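Local coordinates for stress-induced-phosphoprotein 1 (Caenorhabditis elegans, PDB 4GCN) that binds Hsp90 and inhibits its ATPase activity, forms a complex with Hsp70 and Hsp90, plays a role in gonad development and raises thermotolerance and longevity, at residues 41-44 with 45-49; 57-60 with 61-65; 69-72 with 73-77. One frame throughout, in Å; residues are numbered along the deposited sequence. Where two conformers were deposited one is given.

Interaction 1 (41-44 with 45-49); sequences NITF and YNNKA
The amides of N46, N47 and K48 bond in turn to the carbonyl oxygens of I42, T43 and F44, the first of these bonds being the straightest at 165°. This is the start of helix 42-54, first helix of the second predicted tetratricopeptide repeat in the N-terminal TPR domain. N41 is its N-cap: OD1 accepts from T43 N at 3.0 Å, the donor tilted from the carbonyl plane. The Y45 ring lies beside the helix start, CD2 3.4 Å from N41 O and its edge toward I42 O, which is near the ring plane; beyond, its OH bonds to P39 O. T43 and N47 lie side by side, CG2 of T43 3.9 Å from N47 ND2. The first torsion of N47 sets CG beside its own backbone N (chi1 -75°), which lays the amide back over T43 O, while OD1 accepts from N16 of helix 3-20. An alanine in place of N47 would take that acceptor away, and is likely to leave N16 ND2 without its mate and T43 CG2 without its flat neighbour. On the flank turned to helices 58-74 and 79-95, I42 CG1 rests 3.9 Å from N46 ND2.

Interaction 2 (57-60 with 61-65); sequences KFAE and CVQFC
K57 O takes the amide of C61 in its carbonyl plane, C61 N lying 3.0 Å away, and this bond starts helix 58-74, with K57 at the N-cap position. C61 CB packs beside the same oxygen, whereas the lysine chain leads off past Y52 of helix 42-54. F58 comes next. Its carbonyl receives V62 N almost straight on (171° at the hydrogen), and V62 CG2 sits 3.5 Å from F58 O. The two side chains then serve neighbouring helices: the F58 ring meets F53 edge-to-face, and V62 packs on A92 and F93 of helix 79-95. A59 O takes two donors: besides the backbone bond from Q63 N, a water donates to A59 O at 2.8 Å and accepts from Q63 NE2 at 2.9 Å. Q63 sets CG beside its own backbone N (chi1 -70°), so its extended chain runs back toward A59, where NE2 comes 3.9 Å from A59 CB; the direct line from NE2 to A59 O is badly angled, and the water closes the link instead. E60, last of the four, gives its carbonyl to F64 N at 3.0 Å. The F64 ring turns its edge to that oxygen, CD1 3.5 Å from E60 O, and beyond it meets Y52 with the ring planes inclined at about 50°. The E60 chain bends at chi2 and carries its carboxylate back toward the helix start, where the helix dipole would probably favour a negative charge. Here begins the second helix of a TPR helix-turn-helix hairpin, packed between its partner helix 42-54 and helix 79-95.

Interaction 3 (69-72 with 73-77); sequences VEVG and RETRA
G72 and R73 lose most surface in this contact, with E74 next, and the three fill the last turn of helix 58-74. G72 O receives A77 N at 2.8 Å in its carbonyl plane, a bond that spans five residues where the helix pattern spans four. R76 leaves the helix with positive phi (58°), an unusual backbone for an arginine, and this bend swings A77 back over the helix end, its CB 3.8 Å from G72 CA. A water bonded to A77 O also reaches G72 O, weakly. R73 runs out extended alongside V69, the two side chains pointing the same way. V69 CG1 sits over one face of the guanidinium, 3.7 Å from R73 NH1; the flat group rests on that methyl, and R73 NH2 makes a long, weak ion pair with E112. The backbone of R73 is held in the ordinary way, its N bonded to V69 O. E74 likewise lies along E70, its N bonded to E70 O. In the conformer given, their carboxylates stand nearly perpendicular (87°), with E74 OE2 3.8 Å from E70 OE2. Two like charges this close would probably repel, but E70 has a second conformer, so both angle and spacing are doubtful. One residue on, T75 grips V71 O twice: T75 N comes from one face of the carbonyl plane at 3.0 Å and T75 OG1 from the other at 2.8 Å. The hydroxyl can reach back because its first torsion sets it between the backbone N and the carbonyl carbon (chi1 65°). The bond from A77 N to G72 O, joined by a weak one from R76 N to R73 O, makes this helix C-terminus a Schellman motif, before helix 79-95 begins.

Interaction 1 starts the first helix of a TPR hairpin, interaction 2 starts the second, and interaction 3 ends that second helix; the last two share helix 58-74, their centres about 17 Å apart. Interaction 1 is the buried one, capped by an asparagine side chain and surrounded by four other helices. The other two are partly buried, with a water bridge in interaction 2 and exposed charged chains in interaction 3. Helix 42-54 meets both ends of its partner: A49 O lies 3.3 Å from C61 SG of interaction 2, and Y45 CE2 lies 3.8 Å from V71 CG2 of interaction 3, each by packing.

Interaction 1 (41-44 with 45-49)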
# COMPACT_ATOMS: atom_id res chain seq x y z
N ASN A 41 -9.56 -7.79 0.38
CA ASN A 41 -9.71 -6.35 0.05
C ASN A 41 -8.36 -5.61 0.08
O ASN A 41 -7.73 -5.35 1.13
CB ASN A 41 -10.73 -5.71 0.97
CG ASN A 41 -11.07 -4.27 0.60
OD1 ASN A 41 -10.33 -3.62 -0.10
ND2 ASN A 41 -12.23 -3.78 1.08
N ILE A 42 -7.90 -5.26 -1.12
CA ILE A 42 -6.61 -4.56 -1.30
C ILE A 42 -6.47 -3.30 -0.43
O ILE A 42 -5.38 -3.02 0.05
CB ILE A 42 -6.38 -4.18 -2.79
CG1 ILE A 42 -4.91 -3.77 -3.05
CG2 ILE A 42 -7.29 -3.00 -3.25
CD1 ILE A 42 -4.57 -3.60 -4.55
N THR A 43 -7.54 -2.56 -0.25
CA THR A 43 -7.49 -1.28 0.48
C THR A 43 -6.83 -1.47 1.86
O THR A 43 -6.08 -0.61 2.30
CB THR A 43 -8.90 -0.74 0.73
OG1 THR A 43 -9.56 -0.58 -0.52
CG2 THR A 43 -8.87 0.60 1.45
N PHE A 44 -7.05 -2.61 2.50
CA PHE A 44 -6.54 -2.78 3.89
C PHE A 44 -5.02 -2.90 3.89
O PHE A 44 -4.35 -2.45 4.85
CB PHE A 44 -7.17 -3.97 4.59
CG PHE A 44 -8.67 -4.03 4.55
CD1 PHE A 44 -9.46 -2.87 4.43
CD2 PHE A 44 -9.32 -5.26 4.62
CE1 PHE A 44 -10.84 -2.96 4.36
CE2 PHE A 44 -10.67 -5.35 4.56
CZ PHE A 44 -11.44 -4.21 4.40
N TYR A 45 -4.51 -3.58 2.87
CA TYR A 45 -3.06 -3.79 2.70
C TYR A 45 -2.33 -2.51 2.33
O TYR A 45 -1.30 -2.16 2.98
CB TYR A 45 -2.78 -4.91 1.71
CG TYR A 45 -3.41 -6.19 2.10
CD1 TYR A 45 -2.77 -7.08 2.96
CD2 TYR A 45 -4.62 -6.57 1.59
CE1 TYR A 45 -3.33 -8.31 3.29
CE2 TYR A 45 -5.17 -7.79 1.92
CZ TYR A 45 -4.52 -8.65 2.79
OH TYR A 45 -5.07 -9.84 3.13
N ASN A 46 -2.98 -1.69 1.50
CA ASN A 46 -2.43 -0.41 1.18
C ASN A 46 -2.50 0.50 2.41
O ASN A 46 -1.56 1.25 2.62
CB ASN A 46 -3.13 0.30 -0.00
CG ASN A 46 -2.76 -0.28 -1.38
OD1 ASN A 46 -1.69 -0.84 -1.56
ND2 ASN A 46 -3.66 -0.10 -2.39
N ASN A 47 -3.60 0.46 3.19
CA ASN A 47 -3.69 1.38 4.34
C ASN A 47 -2.66 0.97 5.39
O ASN A 47 -2.01 1.81 5.96
CB ASN A 47 -5.10 1.37 4.94
CG ASN A 47 -6.12 2.12 4.10
OD1 ASN A 47 -7.21 2.35 4.58
ND2 ASN A 47 -5.79 2.50 2.90
N LYS A 48 -2.41 -0.32 5.60
CA LYS A 48 -1.38 -0.73 6.53
C LYS A 48 0.04 -0.30 6.07
O LYS A 48 0.83 0.15 6.88
CB LYS A 48 -1.33 -2.23 6.68
CG LYS A 48 -2.28 -2.73 7.73
CD LYS A 48 -1.93 -4.09 8.22
CE LYS A 48 -0.64 -4.24 9.01
NZ LYS A 48 -0.69 -4.20 10.50
N ALA A 49 0.29 -0.37 4.78
CA ALA A 49 1.53 0.12 4.17
C ALA A 49 1.77 1.58 4.43
O ALA A 49 2.87 1.99 4.77
CB ALA A 49 1.57 -0.23 2.66

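Interaction 2 (57-60 with 61-65)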
# COMPACT_ATOMS: atom_id res chain seq x y z
N LYS A 57 8.86 2.40 9.20
CA LYS A 57 9.05 0.95 9.07
C LYS A 57 9.02 0.65 7.59
O LYS A 57 8.04 0.12 7.08
CB LYS A 57 7.93 0.21 9.85
CG LYS A 57 8.07 0.44 11.36
CD LYS A 57 7.07 -0.31 12.21
CE LYS A 57 7.23 0.17 13.64
NZ LYS A 57 6.41 -0.63 14.54
N PHE A 58 10.09 0.99 6.87
CA PHE A 58 10.00 0.95 5.42
C PHE A 58 10.00 -0.49 4.87
O PHE A 58 9.32 -0.80 3.93
CB PHE A 58 11.08 1.80 4.80
CG PHE A 58 10.99 3.25 5.21
CD1 PHE A 58 9.95 3.99 4.77
CD2 PHE A 58 11.95 3.83 6.01
CE1 PHE A 58 9.83 5.32 5.12
CE2 PHE A 58 11.83 5.18 6.40
CZ PHE A 58 10.75 5.90 5.94
N ALA A 59 10.69 -1.38 5.57
CA ALA A 59 10.71 -2.80 5.11
C ALA A 59 9.34 -3.43 5.29
O ALA A 59 8.80 -4.05 4.38
CB ALA A 59 11.75 -3.61 5.87
N GLU A 60 8.67 -3.10 6.41
CA GLU A 60 7.28 -3.58 6.60
C GLU A 60 6.29 -2.97 5.57
O GLU A 60 5.43 -3.67 5.07
CB GLU A 60 6.84 -3.33 8.01
CG GLU A 60 7.67 -4.06 9.04
CD GLU A 60 8.89 -3.29 9.54
OE1 GLU A 60 9.53 -2.40 8.87
OE2 GLU A 60 9.24 -3.59 10.70
N CYS A 61 6.45 -1.69 5.25
CA CYS A 61 5.68 -1.03 4.21
C CYS A 61 5.77 -1.81 2.90
O CYS A 61 4.75 -2.16 2.31
CB CYS A 61 6.15 0.37 4.03
SG CYS A 61 5.37 1.28 2.70
N VAL A 62 7.00 -2.10 2.47
CA VAL A 62 7.24 -2.87 1.27
C VAL A 62 6.52 -4.20 1.33
O VAL A 62 5.91 -4.60 0.34
CB VAL A 62 8.75 -3.12 0.96
CG1 VAL A 62 8.97 -4.18 -0.17
CG2 VAL A 62 9.46 -1.83 0.64
N GLN A 63 6.59 -4.88 2.47
CA GLN A 63 5.97 -6.20 2.64
C GLN A 63 4.47 -6.11 2.43
O GLN A 63 3.90 -6.92 1.73
CB GLN A 63 6.32 -6.81 4.03
CG GLN A 63 7.79 -7.21 4.10
CD GLN A 63 8.39 -7.24 5.50
OE1 GLN A 63 7.69 -7.57 6.45
NE2 GLN A 63 9.71 -6.94 5.61
N PHE A 64 3.86 -5.07 2.91
CA PHE A 64 2.44 -4.92 2.70
C PHE A 64 2.06 -4.46 1.29
O PHE A 64 0.95 -4.75 0.83
CB PHE A 64 1.80 -4.12 3.84
CG PHE A 64 1.47 -5.01 5.01
CD1 PHE A 64 2.48 -5.49 5.83
CD2 PHE A 64 0.18 -5.50 5.18
CE1 PHE A 64 2.19 -6.40 6.87
CE2 PHE A 64 -0.10 -6.39 6.21
CZ PHE A 64 0.90 -6.85 7.05
N CYS A 65 2.96 -3.74 0.62
CA CYS A 65 2.77 -3.42 -0.78
C CYS A 65 2.78 -4.68 -1.60
O CYS A 65 2.01 -4.84 -2.54
CB CYS A 65 3.89 -2.48 -1.26
SG CYS A 65 3.79 -0.83 -0.54
O HOH W 1 10.77 -5.69 3.19

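Interaction 3 (69-72 with 73-77)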
# COMPACT_ATOMS: atom_id res chain seq x y z
N VAL A 69 -0.34 -6.12 -3.98
CA VAL A 69 -0.19 -6.51 -5.36
C VAL A 69 -0.70 -7.92 -5.55
O VAL A 69 -1.47 -8.18 -6.50
CB VAL A 69 1.29 -6.41 -5.84
CG1 VAL A 69 1.48 -7.06 -7.21
CG2 VAL A 69 1.78 -5.00 -5.85
N GLU A 70 -0.31 -8.84 -4.68
CA GLU A 70 -0.71 -10.24 -4.82
C GLU A 70 -2.24 -10.39 -4.70
O GLU A 70 -2.90 -11.05 -5.53
CB GLU A 70 -0.00 -11.04 -3.73
CG GLU A 70 -0.12 -12.53 -3.87
CD GLU A 70 0.66 -13.25 -2.79
OE1 GLU A 70 1.79 -12.79 -2.43
OE2 GLU A 70 0.14 -14.24 -2.28
N VAL A 71 -2.78 -9.77 -3.66
CA VAL A 71 -4.21 -9.77 -3.40
C VAL A 71 -4.98 -9.08 -4.52
O VAL A 71 -6.06 -9.55 -4.91
CB VAL A 71 -4.49 -9.07 -2.02
CG1 VAL A 71 -5.99 -8.74 -1.86
CG2 VAL A 71 -3.98 -9.99 -0.91
N GLY A 72 -4.47 -7.94 -4.97
CA GLY A 72 -5.09 -7.15 -6.03
C GLY A 72 -5.20 -7.96 -7.30
O GLY A 72 -6.23 -7.94 -7.99
N ARG A 73 -4.14 -8.73 -7.59
CA ARG A 73 -4.15 -9.56 -8.81
C ARG A 73 -5.06 -10.73 -8.68
O ARG A 73 -5.71 -11.09 -9.64
CB ARG A 73 -2.73 -10.04 -9.14
CG ARG A 73 -1.91 -8.97 -9.85
CD ARG A 73 -0.42 -9.16 -9.99
NE ARG A 73 0.12 -8.12 -10.89
CZ ARG A 73 1.41 -7.91 -11.10
NH1 ARG A 73 2.33 -8.63 -10.45
NH2 ARG A 73 1.79 -6.98 -11.96
N GLU A 74 -5.06 -11.36 -7.51
CA GLU A 74 -5.86 -12.59 -7.29
C GLU A 74 -7.33 -12.22 -7.40
O GLU A 74 -8.12 -12.97 -7.99
CB GLU A 74 -5.60 -13.17 -5.90
CG GLU A 74 -4.28 -13.86 -5.78
CD GLU A 74 -3.85 -14.19 -4.34
OE1 GLU A 74 -4.27 -13.49 -3.39
OE2 GLU A 74 -3.05 -15.15 -4.18
N THR A 75 -7.69 -11.05 -6.87
CA THR A 75 -9.07 -10.65 -6.74
C THR A 75 -9.54 -9.77 -7.91
O THR A 75 -10.70 -9.33 -7.94
CB THR A 75 -9.31 -9.88 -5.43
OG1 THR A 75 -8.61 -8.64 -5.44
CG2 THR A 75 -8.88 -10.73 -4.18
N ARG A 76 -8.64 -9.51 -8.86
CA ARG A 76 -8.94 -8.65 -10.00
C ARG A 76 -9.38 -7.29 -9.54
O ARG A 76 -10.30 -6.69 -10.11
CB ARG A 76 -10.03 -9.24 -10.87
CG ARG A 76 -9.80 -10.72 -11.24
CD ARG A 76 -8.75 -10.90 -12.32
NE ARG A 76 -8.92 -9.97 -13.45
CZ ARG A 76 -9.52 -10.26 -14.61
NH1 ARG A 76 -9.60 -9.32 -15.56
NH2 ARG A 76 -10.02 -11.46 -14.84
N ALA A 77 -8.73 -6.78 -8.51
CA ALA A 77 -8.99 -5.41 -8.05
C ALA A 77 -8.60 -4.33 -9.10
O ALA A 77 -7.90 -4.57 -10.09
CB ALA A 77 -8.26 -5.12 -6.71
O HOH W 2 -6.49 -6.60 -11.18